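Local coordinates for protein superoxide dismutase (Acidilobus saccharovorans, PDB 4FFK) that catalyses the dismutation of superoxide to dioxygen and hydrogen peroxide at an iron ion, at residues D29-I34 / L97-K102; I90-Y95 / V141-L146; P173-D178 / D206-R211. One frame throughout, in Å; residues are numbered along the deposited sequence.

Interaction 1: D29-I34 / L97-K102; sequences DALEPI and LNMAPK
Leu31 and Met99 make the tight, buried part of this contact. Their side chains cross at about a right angle, and Leu31 CD1 lies 3.6 Å from Met99 CE, the methyl reached because the methionine chain bends at its last torsion (chi3 -64°). The other branch of the leucine, CD2, rests against the backbone of Ala100, 3.7 Å from its O. Leu202 and Leu40 also pack on Leu31, while Trp199 and Tyr26 touch Met99. The backbones meet at one carbonyl: Lys102 N donates to Ala30 O at 3.2 Å, and Pro101 CA adds a C-H...O contact to the same oxygen at 3.0 Å. Residues 29-32 form a type I beta turn, followed by a cis peptide bond before Pro33. The contact ties this loop, which enters the first hairpin helix (37-66), to the loop leaving the second (75-97), at the open end of the iron/manganese superoxide dismutase hairpin. The other side is more exposed. Ala30 CB touches CG of the partly exposed Pro101 at 3.8 Å, and Lys102, at the surface, folds its aliphatic part over the buried Ile34. Lys102 CG lies 3.7 Å from Ile34 CD1. Pro33 CD is 4.0 Å from Lys102 CG. The Lys102 ammonium end leads away from the 29-34 loop, whereas Glu32 turns its carboxylate to the backbone N of Ala37.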
loop_
_atom_site.group_PDB
_atom_site.type_symbol
_atom_site.label_atom_id
_atom_site.label_comp_id
_atom_site.label_asym_id
_atom_site.label_seq_id
_atom_site.Cartn_x
_atom_site.Cartn_y
_atom_site.Cartn_z
ATOM N N ASP A 29 -7.210 -32.150 -11.621
ATOM C CA ASP A 29 -8.361 -32.452 -10.802
ATOM C C ASP A 29 -7.959 -33.104 -9.483
ATOM O O ASP A 29 -8.813 -33.596 -8.743
ATOM C CB ASP A 29 -9.375 -33.295 -11.584
ATOM C CG ASP A 29 -8.737 -34.495 -12.196
ATOM O OD1 ASP A 29 -7.788 -35.012 -11.570
ATOM O OD2 ASP A 29 -9.174 -34.911 -13.287
ATOM N N ALA A 30 -6.673 -33.043 -9.148
ATOM C CA ALA A 30 -6.171 -33.693 -7.963
ATOM C C ALA A 30 -6.773 -33.111 -6.681
ATOM O O ALA A 30 -6.835 -33.785 -5.668
ATOM C CB ALA A 30 -4.686 -33.610 -7.910
ATOM N N LEU A 31 -7.218 -31.844 -6.725
ATOM C CA LEU A 31 -7.714 -31.184 -5.539
ATOM C C LEU A 31 -9.211 -31.139 -5.430
ATOM O O LEU A 31 -9.720 -30.592 -4.471
ATOM C CB LEU A 31 -7.138 -29.744 -5.455
ATOM C CG LEU A 31 -5.639 -29.666 -5.647
ATOM C CD1 LEU A 31 -5.276 -28.140 -5.419
ATOM C CD2 LEU A 31 -4.825 -30.505 -4.678
ATOM N N GLU A 32 -9.920 -31.710 -6.411
ATOM C CA GLU A 32 -11.364 -31.846 -6.331
ATOM C C GLU A 32 -11.806 -32.657 -5.096
ATOM O O GLU A 32 -11.086 -33.532 -4.643
ATOM C CB GLU A 32 -11.908 -32.499 -7.598
ATOM C CG GLU A 32 -11.493 -31.829 -8.867
ATOM C CD GLU A 32 -12.584 -31.012 -9.450
ATOM O OE1 GLU A 32 -13.538 -30.626 -8.695
ATOM O OE2 GLU A 32 -12.480 -30.756 -10.669
ATOM N N PRO A 33 -12.985 -32.356 -4.546
ATOM C CA PRO A 33 -13.917 -31.334 -4.960
ATOM C C PRO A 33 -13.603 -29.957 -4.307
ATOM O O PRO A 33 -14.398 -29.041 -4.424
ATOM C CB PRO A 33 -15.244 -31.869 -4.415
ATOM C CG PRO A 33 -14.813 -32.508 -3.101
ATOM C CD PRO A 33 -13.444 -33.053 -3.318
ATOM N N ILE A 34 -12.453 -29.824 -3.640
ATOM C CA ILE A 34 -12.174 -28.582 -2.872
ATOM C C ILE A 34 -11.786 -27.435 -3.796
ATOM O O ILE A 34 -12.295 -26.336 -3.670
ATOM C CB ILE A 34 -11.121 -28.808 -1.796
ATOM C CG1 ILE A 34 -11.689 -29.817 -0.785
ATOM C CG2 ILE A 34 -10.816 -27.520 -1.053
ATOM C CD1 ILE A 34 -10.631 -30.328 0.168
ATOM N N LEU A 97 2.589 -26.177 -4.109
ATOM C CA LEU A 97 3.437 -27.178 -3.432
ATOM C C LEU A 97 2.850 -27.553 -2.085
ATOM O O LEU A 97 2.992 -28.706 -1.588
ATOM C CB LEU A 97 4.866 -26.668 -3.280
ATOM C CG LEU A 97 5.664 -26.575 -4.593
ATOM C CD1 LEU A 97 6.965 -25.810 -4.302
ATOM C CD2 LEU A 97 5.972 -28.026 -5.199
ATOM N N ASN A 98 2.148 -26.610 -1.495
ATOM C CA ASN A 98 1.577 -26.792 -0.200
ATOM C C ASN A 98 0.298 -27.644 -0.206
ATOM O O ASN A 98 -0.264 -27.870 0.830
ATOM C CB ASN A 98 1.144 -25.436 0.362
ATOM C CG ASN A 98 2.302 -24.566 0.828
ATOM O OD1 ASN A 98 2.150 -23.337 0.887
ATOM N ND2 ASN A 98 3.432 -25.175 1.220
ATOM N N MET A 99 -0.193 -27.985 -1.375
ATOM C CA MET A 99 -1.384 -28.778 -1.502
ATOM C C MET A 99 -1.071 -30.177 -2.080
ATOM O O MET A 99 -0.014 -30.422 -2.713
ATOM C CB MET A 99 -2.409 -28.064 -2.330
ATOM C CG MET A 99 -2.904 -26.805 -1.579
ATOM S SD MET A 99 -4.173 -25.983 -2.452
ATOM C CE MET A 99 -3.360 -25.423 -3.990
ATOM N N ALA A 100 -1.981 -31.090 -1.805
ATOM C CA ALA A 100 -1.819 -32.473 -2.253
ATOM C C ALA A 100 -3.221 -33.014 -2.431
ATOM O O ALA A 100 -4.136 -32.607 -1.701
ATOM C CB ALA A 100 -1.020 -33.306 -1.221
ATOM N N PRO A 101 -3.397 -33.933 -3.400
ATOM C CA PRO A 101 -4.690 -34.567 -3.684
ATOM C C PRO A 101 -5.536 -34.755 -2.433
ATOM O O PRO A 101 -4.983 -35.085 -1.342
ATOM C CB PRO A 101 -4.273 -35.917 -4.246
ATOM C CG PRO A 101 -3.075 -35.582 -5.035
ATOM C CD PRO A 101 -2.321 -34.572 -4.177
ATOM N N LYS A 102 -6.848 -34.541 -2.589
ATOM C CA LYS A 102 -7.789 -34.542 -1.465
ATOM C C LYS A 102 -7.585 -35.770 -0.583
ATOM O O LYS A 102 -7.747 -35.712 0.645
ATOM C CB LYS A 102 -9.240 -34.518 -1.973
ATOM C CG LYS A 102 -10.228 -33.811 -1.021
ATOM C CD LYS A 102 -10.879 -34.684 0.054
ATOM C CE LYS A 102 -11.082 -33.851 1.325
ATOM N NZ LYS A 102 -12.164 -34.319 2.236
#

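Interaction 2: I90-Y95 / V141-L146; sequences ILHTLY and VGWAIL. With FE (Fe (III) ion), chain B.
The Trp143 indole meets three side chains of the helix: Leu91 lies over one face, and His92 and Tyr95 meet its edge. Leu91 CB sits over the six-membered ring, 3.6 Å from the Trp143 centroid, in a CH-pi contact, while Leu91 CD1 reaches the pyrrole part, 3.5 Å from Trp143 NE1. At the rim the CZ2-CH2 edge is driven into the face of the His92 imidazole, with CH2 over the centre of that ring. The pair is T-shaped, with planes at 85° and centroids 5.0 Å apart. The Trp143 edge also turns toward the face of Tyr95 in an offset edge-to-face pair, centroids 5.9 Å apart; separately, Tyr95 CB packs 3.8 Å from Trp143 CZ3. Trp143 holds CG anti to its carbonyl carbon (chi1 -61°), which carries the indole off the strand toward the helix. The short segments 90-95 and 142-146 cross at 54°; they belong to helix 75-97 of the alpha-hairpin domain and strand 142-148 of the C-terminal domain, so the aromatic cluster bridges the two domains beside the metal. His92 NE2 binds the iron(III) ion at 2.1 Å, with His43, Asp178, His182 and a water completing the site. The imidazole is fixed from both ends, by the metal and by a hydrogen bond from ND1 to Gly88 O, and the tryptophan edge backs its face as a second-shell support. A hydrogen bond between Trp143 NE1 and His163 ND1 probably helps fix the indole's rotation, and the Tyr95 hydroxyl pairs with that of Tyr195. Farther along the strand, Leu91 CD2 meets Ile145 CD1 at 3.7 Å, the two chains crossing at about a right angle.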
loop_
_atom_site.group_PDB
_atom_site.type_symbol
_atom_site.label_atom_id
_atom_site.label_comp_id
_atom_site.label_asym_id
_atom_site.label_seq_id
_atom_site.Cartn_x
_atom_site.Cartn_y
_atom_site.Cartn_z
ATOM N N ILE A 90 6.392 -16.546 -6.745
ATOM C CA ILE A 90 6.926 -17.332 -5.701
ATOM C C ILE A 90 5.833 -17.804 -4.781
ATOM O O ILE A 90 5.855 -18.930 -4.306
ATOM C CB ILE A 90 8.025 -16.634 -4.887
ATOM C CG1 ILE A 90 7.434 -15.437 -4.100
ATOM C CG2 ILE A 90 9.254 -16.392 -5.737
ATOM C CD1 ILE A 90 8.498 -14.551 -3.506
ATOM N N LEU A 91 4.847 -16.953 -4.545
ATOM C CA LEU A 91 3.777 -17.342 -3.648
ATOM C C LEU A 91 2.876 -18.378 -4.292
ATOM O O LEU A 91 2.374 -19.280 -3.602
ATOM C CB LEU A 91 2.977 -16.124 -3.186
ATOM C CG LEU A 91 3.838 -15.263 -2.259
ATOM C CD1 LEU A 91 2.982 -13.988 -1.989
ATOM C CD2 LEU A 91 4.147 -16.036 -0.965
ATOM N N HIS A 92 2.660 -18.290 -5.605
ATOM C CA HIS A 92 1.829 -19.330 -6.241
ATOM C C HIS A 92 2.578 -20.613 -6.233
ATOM O O HIS A 92 1.982 -21.667 -5.964
ATOM C CB HIS A 92 1.414 -18.968 -7.642
ATOM C CG HIS A 92 0.293 -18.004 -7.645
ATOM N ND1 HIS A 92 0.492 -16.643 -7.519
ATOM C CD2 HIS A 92 -1.043 -18.198 -7.681
ATOM C CE1 HIS A 92 -0.687 -16.044 -7.472
ATOM N NE2 HIS A 92 -1.639 -16.963 -7.583
ATOM N N THR A 93 3.858 -20.533 -6.559
ATOM C CA THR A 93 4.693 -21.718 -6.523
ATOM C C THR A 93 4.602 -22.453 -5.181
ATOM O O THR A 93 4.422 -23.670 -5.152
ATOM C CB THR A 93 6.106 -21.372 -6.829
ATOM O OG1 THR A 93 6.136 -20.795 -8.134
ATOM C CG2 THR A 93 6.950 -22.641 -6.777
ATOM N N LEU A 94 4.716 -21.706 -4.093
ATOM C CA LEU A 94 4.515 -22.234 -2.734
ATOM C C LEU A 94 3.126 -22.800 -2.580
ATOM O O LEU A 94 2.929 -23.973 -2.149
ATOM C CB LEU A 94 4.723 -21.113 -1.720
ATOM C CG LEU A 94 4.589 -21.466 -0.249
ATOM C CD1 LEU A 94 5.547 -22.610 0.083
ATOM C CD2 LEU A 94 4.931 -20.225 0.582
ATOM N N TYR A 95 2.143 -21.982 -2.897
ATOM C CA TYR A 95 0.759 -22.397 -2.797
ATOM C C TYR A 95 0.505 -23.785 -3.418
ATOM O O TYR A 95 -0.086 -24.623 -2.764
ATOM C CB TYR A 95 -0.065 -21.381 -3.528
ATOM C CG TYR A 95 -1.531 -21.600 -3.552
ATOM C CD1 TYR A 95 -2.199 -21.692 -4.762
ATOM C CD2 TYR A 95 -2.284 -21.561 -2.357
ATOM C CE1 TYR A 95 -3.537 -21.822 -4.811
ATOM C CE2 TYR A 95 -3.644 -21.645 -2.409
ATOM C CZ TYR A 95 -4.253 -21.828 -3.634
ATOM O OH TYR A 95 -5.587 -21.929 -3.697
ATOM N N VAL A 141 -7.175 -8.448 -1.574
ATOM C CA VAL A 141 -6.678 -9.760 -1.984
ATOM C C VAL A 141 -5.305 -9.894 -1.478
ATOM O O VAL A 141 -4.667 -8.921 -1.201
ATOM C CB VAL A 141 -6.641 -9.925 -3.459
ATOM C CG1 VAL A 141 -8.144 -9.850 -3.953
ATOM C CG2 VAL A 141 -5.803 -8.823 -4.072
ATOM N N GLY A 142 -4.866 -11.136 -1.335
ATOM C CA GLY A 142 -3.521 -11.391 -0.825
ATOM C C GLY A 142 -3.444 -12.823 -0.377
ATOM O O GLY A 142 -4.004 -13.698 -1.002
ATOM N N TRP A 143 -2.772 -13.008 0.749
ATOM C CA TRP A 143 -2.328 -14.348 1.177
ATOM C C TRP A 143 -2.307 -14.335 2.682
ATOM O O TRP A 143 -2.106 -13.295 3.336
ATOM C CB TRP A 143 -0.870 -14.563 0.809
ATOM C CG TRP A 143 -0.685 -14.479 -0.664
ATOM C CD1 TRP A 143 -0.590 -13.346 -1.394
ATOM C CD2 TRP A 143 -0.665 -15.572 -1.557
ATOM N NE1 TRP A 143 -0.471 -13.653 -2.729
ATOM C CE2 TRP A 143 -0.481 -15.029 -2.855
ATOM C CE3 TRP A 143 -0.703 -16.994 -1.386
ATOM C CZ2 TRP A 143 -0.393 -15.822 -3.984
ATOM C CZ3 TRP A 143 -0.603 -17.777 -2.545
ATOM C CH2 TRP A 143 -0.458 -17.200 -3.805
ATOM N N ALA A 144 -2.465 -15.530 3.242
ATOM C CA ALA A 144 -1.996 -15.732 4.621
ATOM C C ALA A 144 -0.853 -16.706 4.508
ATOM O O ALA A 144 -0.865 -17.625 3.660
ATOM C CB ALA A 144 -3.112 -16.265 5.524
ATOM N N ILE A 145 0.168 -16.502 5.340
ATOM C CA ILE A 145 1.359 -17.259 5.263
ATOM C C ILE A 145 1.792 -17.696 6.663
ATOM O O ILE A 145 1.740 -16.906 7.564
ATOM C CB ILE A 145 2.503 -16.445 4.657
ATOM C CG1 ILE A 145 2.298 -16.236 3.157
ATOM C CG2 ILE A 145 3.800 -17.200 4.883
ATOM C CD1 ILE A 145 3.321 -15.251 2.580
ATOM N N LEU A 146 2.155 -18.966 6.807
ATOM C CA LEU A 146 2.783 -19.439 8.032
ATOM C C LEU A 146 4.254 -19.370 7.707
ATOM O O LEU A 146 4.668 -19.946 6.726
ATOM C CB LEU A 146 2.397 -20.918 8.318
ATOM C CG LEU A 146 3.126 -21.388 9.613
ATOM C CD1 LEU A 146 2.900 -20.554 10.871
ATOM C CD2 LEU A 146 2.696 -22.789 9.855
HETATM FE FE FE B . -3.588 -16.623 -7.028
HETATM O O HOH W 1 -3.102 -14.809 -6.200
#

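Interaction 3: P173-D178 / D206-R211; sequences PLLAVD and DDVEAR. With FE (Fe (III) ion), chain B.
Strand 172-178, outermost within this chain in the antiparallel sheet of the C-terminal domain, packs here against helix 205-216, with Leu174 and Leu175 forming a classic beta bulge opposite Leu146. Val208 straddles the bulge: its CG1 meets Leu174 CB at 4.1 Å, and CG2 meets Leu175 CD1 at 3.9 Å. Arg211 slides past Leu174 in the opposite direction, its CG 3.9 Å from Leu174 CD2. Arg211 CD packs 3.3 Å from Pro173 O, a buried carbonyl with no partner in the model. With CG anti to the backbone N (chi1 -170°) and a bend at chi3, the guanidinium turns back along the helix to grip Asp207 end-on. In this salt bridge NH1 reaches Asp207 OD2 at 2.8 Å, nearly straight and in the guanidinium plane but out of the carboxylate plane; NH2 to OD1 is tilted from the guanidinium. NH1 also gives a weak hydrogen bond to Leu174 O at 3.1 Å, an oxygen that Asn98 ND2 bonds too. A leucine in place of Arg211 would probably leave Asp207 without its countercharge and Leu221 O of the second subunit without the bond from NE. At the strand's far end Asp178 OD2 binds iron at 1.9 Å, the aspartate ligand characteristic of the three-histidine, one-aspartate site of iron/manganese superoxide dismutases.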
loop_
_atom_site.group_PDB
_atom_site.type_symbol
_atom_site.label_atom_id
_atom_site.label_comp_id
_atom_site.label_asym_id
_atom_site.label_seq_id
_atom_site.Cartn_x
_atom_site.Cartn_y
_atom_site.Cartn_z
ATOM N N PRO A 173 8.509 -18.162 4.263
ATOM C CA PRO A 173 7.127 -18.661 4.198
ATOM C C PRO A 173 7.225 -20.175 4.122
ATOM O O PRO A 173 8.031 -20.683 3.369
ATOM C CB PRO A 173 6.611 -18.112 2.868
ATOM C CG PRO A 173 7.935 -17.908 2.021
ATOM C CD PRO A 173 8.907 -17.363 3.091
ATOM N N LEU A 174 6.379 -20.845 4.878
ATOM C CA LEU A 174 6.336 -22.296 4.836
ATOM C C LEU A 174 5.090 -22.777 4.144
ATOM O O LEU A 174 5.119 -23.801 3.424
ATOM C CB LEU A 174 6.337 -22.866 6.252
ATOM C CG LEU A 174 7.483 -22.315 7.102
ATOM C CD1 LEU A 174 7.437 -22.812 8.538
ATOM C CD2 LEU A 174 8.774 -22.656 6.433
ATOM N N LEU A 175 3.993 -22.062 4.390
ATOM C CA LEU A 175 2.696 -22.515 3.954
ATOM C C LEU A 175 1.941 -21.253 3.621
ATOM O O LEU A 175 2.061 -20.278 4.326
ATOM C CB LEU A 175 2.000 -23.204 5.140
ATOM C CG LEU A 175 0.509 -23.473 4.990
ATOM C CD1 LEU A 175 0.240 -24.470 3.826
ATOM C CD2 LEU A 175 0.024 -23.984 6.333
ATOM N N ALA A 176 1.200 -21.265 2.540
ATOM C CA ALA A 176 0.547 -20.044 2.111
ATOM C C ALA A 176 -0.776 -20.427 1.546
ATOM O O ALA A 176 -0.893 -21.437 0.836
ATOM C CB ALA A 176 1.433 -19.333 1.064
ATOM N N VAL A 177 -1.781 -19.626 1.826
ATOM C CA VAL A 177 -3.060 -19.808 1.162
ATOM C C VAL A 177 -3.351 -18.493 0.422
ATOM O O VAL A 177 -3.260 -17.428 0.991
ATOM C CB VAL A 177 -4.194 -20.163 2.149
ATOM C CG1 VAL A 177 -4.290 -19.169 3.303
ATOM C CG2 VAL A 177 -5.516 -20.287 1.418
ATOM N N ASP A 178 -3.652 -18.624 -0.839
ATOM C CA ASP A 178 -4.087 -17.498 -1.677
ATOM C C ASP A 178 -5.516 -17.164 -1.413
ATOM O O ASP A 178 -6.429 -18.031 -1.487
ATOM C CB ASP A 178 -3.956 -18.000 -3.100
ATOM C CG ASP A 178 -4.106 -16.945 -4.130
ATOM O OD1 ASP A 178 -4.253 -15.778 -3.826
ATOM O OD2 ASP A 178 -3.979 -17.341 -5.287
ATOM N N ASP A 206 3.718 -32.551 4.598
ATOM C CA ASP A 206 5.076 -33.065 4.417
ATOM C C ASP A 206 5.891 -32.046 3.672
ATOM O O ASP A 206 7.073 -31.820 4.005
ATOM C CB ASP A 206 5.103 -34.359 3.605
ATOM C CG ASP A 206 4.487 -35.541 4.359
ATOM O OD1 ASP A 206 4.639 -35.635 5.601
ATOM O OD2 ASP A 206 3.832 -36.347 3.689
ATOM N N ASP A 207 5.269 -31.495 2.626
ATOM C CA ASP A 207 5.852 -30.388 1.895
ATOM C C ASP A 207 6.242 -29.269 2.874
ATOM O O ASP A 207 7.373 -28.802 2.831
ATOM C CB ASP A 207 4.890 -29.837 0.872
ATOM C CG ASP A 207 5.355 -28.502 0.348
ATOM O OD1 ASP A 207 6.292 -28.469 -0.449
ATOM O OD2 ASP A 207 4.832 -27.489 0.831
ATOM N N VAL A 208 5.308 -28.867 3.728
ATOM C CA VAL A 208 5.515 -27.808 4.730
ATOM C C VAL A 208 6.644 -28.192 5.707
ATOM O O VAL A 208 7.626 -27.471 5.911
ATOM C CB VAL A 208 4.229 -27.498 5.534
ATOM C CG1 VAL A 208 4.474 -26.472 6.602
ATOM C CG2 VAL A 208 3.111 -27.013 4.631
ATOM N N GLU A 209 6.516 -29.388 6.270
ATOM C CA GLU A 209 7.611 -29.963 7.041
ATOM C C GLU A 209 8.958 -29.851 6.357
ATOM O O GLU A 209 9.923 -29.391 6.970
ATOM C CB GLU A 209 7.296 -31.453 7.333
ATOM C CG GLU A 209 8.430 -32.170 8.103
ATOM C CD GLU A 209 8.771 -31.563 9.470
ATOM O OE1 GLU A 209 8.025 -30.728 10.036
ATOM O OE2 GLU A 209 9.830 -31.952 10.003
ATOM N N ALA A 210 9.044 -30.269 5.102
ATOM C CA ALA A 210 10.325 -30.292 4.388
ATOM C C ALA A 210 10.843 -28.861 4.260
ATOM O O ALA A 210 12.039 -28.596 4.396
ATOM C CB ALA A 210 10.188 -30.913 3.007
ATOM N N ARG A 211 9.920 -27.936 3.995
ATOM C CA ARG A 211 10.325 -26.532 3.870
ATOM C C ARG A 211 10.794 -26.011 5.216
ATOM O O ARG A 211 11.778 -25.310 5.309
ATOM C CB ARG A 211 9.174 -25.683 3.345
ATOM C CG ARG A 211 9.615 -24.247 2.964
ATOM C CD ARG A 211 8.679 -23.583 1.912
ATOM N NE ARG A 211 8.553 -24.361 0.668
ATOM C CZ ARG A 211 7.576 -25.260 0.453
ATOM N NH1 ARG A 211 6.653 -25.490 1.392
ATOM N NH2 ARG A 211 7.530 -25.924 -0.678
HETATM FE FE FE B . -3.588 -16.623 -7.028
HETATM O O HOH W 1 -3.102 -14.809 -6.200
#

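In the fold
Interactions 2 and 3 converge on the iron: His92 NE2 and Asp178 OD2 stand 3.3 Å apart as neighbouring ligands, and the two contacts share the metal-bound water. They also share the sheet, since strands 142-148 and 172-178 pair at the bulge, where Leu146 O lies 2.7 Å from Leu174 N. Interaction 1 sits farther out: the side chain of Met99 is about 9 Å from the bound Fe (III) ion. Its segment 97-102 nevertheless reaches interaction 3 through Asn98, whose ND2 is 2.7 Å from Asp207 OD2 and whose OD1 is 2.8 Å from Ala176 N. Segments 90-95 and 97-102 almost adjoin, so the end of one hairpin helix connects the metal ligand to the peripheral loops.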